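Local coordinates for glucan-binding protein C, GbpC (Streptococcus mutans UA159, PDB 5UQZ), which probably mediates both sucrose-independent and sucrose-dependent adherence as a wall-anchored, calcium-binding glucan-binding protein, of which this chain is the central part, at residues Met126-Asp137 with Ser150-Ser161. Numbering follows the deposited sequence. Where two conformers were deposited one is given.
Sequences MKVGDQISVTYD and SKVKINYTLNSS
The rings of Y136 and Y156 meet at their hydroxyls, each covered on one face by a residue of its own strand and met at its edge by the partner strand: V134 CG1 lies over one face of Y136, offset toward the rim, and I154 CG2 does likewise on Y156. V152 O sits at the edge of the Y136 ring, while Y136 OH lies in plane at the edge of Y156, where V134 CG2 also comes 3.7 Å from Y156 CE1. The case illustrates how an antiparallel strand pair, here 132-137 with 151-160 in the beta-supersandwich of GbpC, builds two unlike faces. Each tyrosine turns CG anti to its carbonyl carbon (chi1 -56° in both), and the two lean along the sheet from the paired strands until Y156 OH donates to Y136 OH at 2.9 Å. This bond pairs the hydroxyls of two buried tyrosines, and L172 of strand 167-172, in the second sheet, packs against both side chains. Backbone bonds couple I132 with Y156, V134 with I154 and Y136 with V152 in both directions. The face bearing S133, N155 and K153 is polar and partly exposed; there the Q131 and N155 amides stack, their planes 11° apart. Before I132 the regular ladder gives way to the type II turn K127-D130, which stays bound to strand 151-160: G129 N donates to L158 O, and one water donates to K127 O and D130 O and accepts from L158 N.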
loop_
_atom_site.group_PDB
_atom_site.type_symbol
_atom_site.label_atom_id
_atom_site.label_comp_id
_atom_site.label_asym_id
_atom_site.label_seq_id
_atom_site.Cartn_x
_atom_site.Cartn_y
_atom_site.Cartn_z
ATOM N N MET A 126 4.954 -19.419 -3.984
ATOM C CA MET A 126 6.391 -19.247 -4.132
ATOM C C MET A 126 7.125 -20.092 -3.107
ATOM O O MET A 126 6.593 -20.417 -2.039
ATOM C CB MET A 126 6.779 -17.784 -3.921
ATOM C CG MET A 126 6.376 -16.870 -5.077
ATOM S SD MET A 126 6.855 -15.165 -4.866
ATOM C CE MET A 126 8.559 -15.214 -5.373
ATOM N N LYS A 127 8.353 -20.484 -3.462
ATOM C CA LYS A 127 9.206 -21.320 -2.633
ATOM C C LYS A 127 10.457 -20.520 -2.287
ATOM O O LYS A 127 11.074 -19.889 -3.170
ATOM C CB LYS A 127 9.567 -22.564 -3.473
ATOM C CG LYS A 127 10.543 -23.490 -2.766
ATOM C CD LYS A 127 10.689 -24.805 -3.535
ATOM C CE LYS A 127 11.755 -25.673 -2.889
ATOM N NZ LYS A 127 11.972 -26.935 -3.638
ATOM N N VAL A 128 10.837 -20.551 -1.018
ATOM C CA VAL A 128 12.000 -19.783 -0.577
ATOM C C VAL A 128 13.209 -20.126 -1.441
ATOM O O VAL A 128 13.521 -21.309 -1.660
ATOM C CB VAL A 128 12.290 -20.063 0.903
ATOM C CG1 VAL A 128 13.707 -19.594 1.276
ATOM C CG2 VAL A 128 11.258 -19.370 1.787
ATOM N N GLY A 129 13.891 -19.083 -1.934
ATOM C CA GLY A 129 15.152 -19.229 -2.620
ATOM C C GLY A 129 15.050 -19.426 -4.110
ATOM O O GLY A 129 16.084 -19.462 -4.783
ATOM N N ASP A 130 13.832 -19.578 -4.668
ATOM C CA ASP A 130 13.651 -19.857 -6.091
ATOM C C ASP A 130 13.165 -18.620 -6.831
ATOM O O ASP A 130 11.975 -18.256 -6.768
ATOM C CB ASP A 130 12.654 -20.974 -6.242
ATOM C CG ASP A 130 13.265 -22.325 -5.833
ATOM O OD1 ASP A 130 14.510 -22.414 -5.643
ATOM O OD2 ASP A 130 12.549 -23.292 -5.736
ATOM N N GLN A 131 14.076 -18.000 -7.573
ATOM C CA GLN A 131 13.741 -16.763 -8.265
ATOM C C GLN A 131 12.762 -17.065 -9.391
ATOM O O GLN A 131 12.905 -18.071 -10.107
ATOM C CB GLN A 131 15.017 -16.130 -8.822
ATOM C CG GLN A 131 14.792 -14.806 -9.575
ATOM C CD GLN A 131 16.115 -14.259 -10.103
ATOM O OE1 GLN A 131 16.969 -13.821 -9.312
ATOM N NE2 GLN A 131 16.309 -14.308 -11.390
ATOM N N ILE A 132 11.766 -16.205 -9.535
ATOM C CA ILE A 132 10.867 -16.265 -10.658
ATOM C C ILE A 132 11.027 -15.001 -11.484
ATOM O O ILE A 132 11.492 -13.969 -10.996
ATOM C CB ILE A 132 9.419 -16.479 -10.222
ATOM C CG1 ILE A 132 8.811 -15.236 -9.631
ATOM C CG2 ILE A 132 9.342 -17.675 -9.273
ATOM C CD1 ILE A 132 7.324 -15.295 -9.318
ATOM N N SER A 133 10.674 -15.091 -12.766
ATOM C CA SER A 133 10.786 -13.970 -13.669
ATOM C C SER A 133 9.472 -13.775 -14.397
ATOM O O SER A 133 8.995 -14.696 -15.062
ATOM C CB SER A 133 11.958 -14.256 -14.609
ATOM O OG SER A 133 12.243 -13.178 -15.429
ATOM N N VAL A 134 8.926 -12.578 -14.297
ATOM C CA VAL A 134 7.629 -12.296 -14.906
ATOM C C VAL A 134 7.812 -11.220 -15.954
ATOM O O VAL A 134 8.325 -10.129 -15.661
ATOM C CB VAL A 134 6.613 -11.827 -13.854
ATOM C CG1 VAL A 134 5.248 -11.592 -14.489
ATOM C CG2 VAL A 134 6.522 -12.831 -12.698
ATOM N N THR A 135 7.417 -11.518 -17.193
ATOM C CA THR A 135 7.485 -10.539 -18.284
ATOM C C THR A 135 6.089 -10.075 -18.596
ATOM O O THR A 135 5.200 -10.894 -18.852
ATOM C CB THR A 135 8.137 -11.177 -19.516
ATOM O OG1 THR A 135 9.489 -11.599 -19.151
ATOM C CG2 THR A 135 8.242 -10.198 -20.646
ATOM N N TYR A 136 5.914 -8.750 -18.592
ATOM C CA TYR A 136 4.617 -8.135 -18.836
ATOM C C TYR A 136 4.691 -7.391 -20.158
ATOM O O TYR A 136 5.612 -6.571 -20.389
ATOM C CB TYR A 136 4.298 -7.112 -17.748
ATOM C CG TYR A 136 4.328 -7.608 -16.311
ATOM C CD1 TYR A 136 5.524 -7.731 -15.612
ATOM C CD2 TYR A 136 3.124 -7.941 -15.631
ATOM C CE1 TYR A 136 5.557 -8.119 -14.284
ATOM C CE2 TYR A 136 3.154 -8.293 -14.297
ATOM C CZ TYR A 136 4.366 -8.373 -13.621
ATOM O OH TYR A 136 4.421 -8.681 -12.294
ATOM N N ASP A 137 3.749 -7.649 -21.042
ATOM C CA ASP A 137 3.705 -6.867 -22.264
ATOM C C ASP A 137 2.281 -6.460 -22.569
ATOM O O ASP A 137 1.392 -6.654 -21.752
ATOM C CB ASP A 137 4.566 -7.388 -23.397
ATOM C CG ASP A 137 4.133 -8.717 -23.834
ATOM O OD1 ASP A 137 3.145 -9.217 -23.351
ATOM O OD2 ASP A 137 4.752 -9.278 -24.738
ATOM N N SER A 150 7.680 -0.717 -23.754
ATOM C CA SER A 150 7.022 -1.789 -24.506
ATOM C C SER A 150 6.805 -3.040 -23.682
ATOM O O SER A 150 5.994 -3.891 -24.086
ATOM C CB SER A 150 7.883 -2.172 -25.705
ATOM O OG SER A 150 9.114 -2.756 -25.248
ATOM N N LYS A 151 7.502 -3.187 -22.574
ATOM C CA LYS A 151 7.553 -4.441 -21.843
ATOM C C LYS A 151 8.185 -4.131 -20.509
ATOM O O LYS A 151 8.998 -3.193 -20.408
ATOM C CB LYS A 151 8.445 -5.435 -22.660
ATOM C CG LYS A 151 8.695 -6.769 -22.017
ATOM C CD LYS A 151 9.384 -7.708 -22.989
ATOM C CE LYS A 151 10.784 -7.328 -23.351
ATOM N NZ LYS A 151 11.396 -8.414 -24.224
ATOM N N VAL A 152 7.844 -4.917 -19.499
ATOM C CA VAL A 152 8.441 -4.807 -18.180
ATOM C C VAL A 152 8.820 -6.221 -17.767
ATOM O O VAL A 152 8.023 -7.141 -17.940
ATOM C CB VAL A 152 7.463 -4.199 -17.129
ATOM C CG1 VAL A 152 8.161 -3.953 -15.808
ATOM C CG2 VAL A 152 6.835 -2.886 -17.673
ATOM N N LYS A 153 9.999 -6.386 -17.165
ATOM C CA LYS A 153 10.343 -7.646 -16.524
ATOM C C LYS A 153 10.502 -7.400 -15.034
ATOM O O LYS A 153 11.192 -6.452 -14.644
ATOM C CB LYS A 153 11.618 -8.269 -17.108
ATOM C CG LYS A 153 11.964 -9.615 -16.474
ATOM C CD LYS A 153 12.998 -10.402 -17.290
ATOM C CE LYS A 153 14.352 -9.794 -17.339
ATOM N NZ LYS A 153 15.286 -10.826 -17.916
ATOM N N ILE A 154 9.856 -8.234 -14.223
ATOM C CA ILE A 154 10.041 -8.166 -12.779
ATOM C C ILE A 154 10.451 -9.533 -12.299
ATOM O O ILE A 154 9.735 -10.526 -12.522
ATOM C CB ILE A 154 8.783 -7.649 -12.038
ATOM C CG1 ILE A 154 8.301 -6.340 -12.662
ATOM C CG2 ILE A 154 9.137 -7.486 -10.538
ATOM C CD1 ILE A 154 7.091 -5.718 -11.959
ATOM N N ASN A 155 11.603 -9.599 -11.610
ATOM C CA ASN A 155 12.022 -10.810 -10.938
ATOM C C ASN A 155 11.638 -10.711 -9.479
ATOM O O ASN A 155 11.749 -9.643 -8.874
ATOM C CB ASN A 155 13.554 -10.946 -11.052
ATOM C CG ASN A 155 13.994 -11.208 -12.463
ATOM O OD1 ASN A 155 13.204 -11.637 -13.311
ATOM N ND2 ASN A 155 15.230 -10.876 -12.768
ATOM N N TYR A 156 11.178 -11.835 -8.922
ATOM C CA TYR A 156 10.782 -11.914 -7.520
ATOM C C TYR A 156 11.434 -13.141 -6.902
ATOM O O TYR A 156 11.425 -14.231 -7.501
ATOM C CB TYR A 156 9.247 -12.118 -7.374
ATOM C CG TYR A 156 8.396 -11.088 -8.057
ATOM C CD1 TYR A 156 7.980 -11.229 -9.378
ATOM C CD2 TYR A 156 7.888 -10.031 -7.331
ATOM C CE1 TYR A 156 7.086 -10.334 -9.979
ATOM C CE2 TYR A 156 6.994 -9.106 -7.920
ATOM C CZ TYR A 156 6.578 -9.278 -9.227
ATOM O OH TYR A 156 5.720 -8.362 -9.773
ATOM N N THR A 157 11.931 -12.982 -5.674
ATOM C CA THR A 157 12.501 -14.116 -4.922
ATOM C C THR A 157 11.987 -14.042 -3.487
ATOM O O THR A 157 12.197 -13.032 -2.799
ATOM C CB THR A 157 14.032 -14.071 -4.883
ATOM O OG1 THR A 157 14.508 -14.013 -6.228
ATOM C CG2 THR A 157 14.589 -15.324 -4.212
ATOM N N LEU A 158 11.366 -15.130 -3.039
ATOM C CA LEU A 158 10.938 -15.214 -1.638
ATOM C C LEU A 158 12.148 -15.618 -0.792
ATOM O O LEU A 158 12.748 -16.669 -1.047
ATOM C CB LEU A 158 9.840 -16.270 -1.532
ATOM C CG LEU A 158 9.231 -16.438 -0.126
ATOM C CD1 LEU A 158 8.422 -15.217 0.313
ATOM C CD2 LEU A 158 8.343 -17.684 -0.087
ATOM N N ASN A 159 12.551 -14.776 0.159
ATOM C CA ASN A 159 13.740 -15.069 0.961
ATOM C C ASN A 159 13.389 -15.791 2.253
ATOM O O ASN A 159 14.234 -16.473 2.835
ATOM C CB ASN A 159 14.470 -13.774 1.346
ATOM C CG ASN A 159 14.860 -12.990 0.118
ATOM O OD1 ASN A 159 15.485 -13.551 -0.814
ATOM N ND2 ASN A 159 14.467 -11.730 0.077
ATOM N N SER A 160 12.184 -15.613 2.758
ATOM C CA SER A 160 11.722 -16.221 4.009
ATOM C C SER A 160 10.205 -16.128 4.054
ATOM O O SER A 160 9.599 -15.300 3.344
ATOM C CB SER A 160 12.337 -15.555 5.234
ATOM O OG SER A 160 11.868 -14.201 5.396
ATOM N N SER A 161 9.607 -16.957 4.909
ATOM C CA SER A 161 8.160 -16.928 5.129
ATOM C C SER A 161 7.869 -16.927 6.631
ATOM O O SER A 161 8.735 -17.260 7.460
ATOM C CB SER A 161 7.520 -18.172 4.500
ATOM O OG SER A 161 6.139 -18.123 4.705
HETATM O O HOH W 1 10.835 -17.487 -4.494
HETATM O O HOH W 2 17.191 -14.300 -6.570
HETATM O O HOH W 3 14.960 -13.632 -16.743
#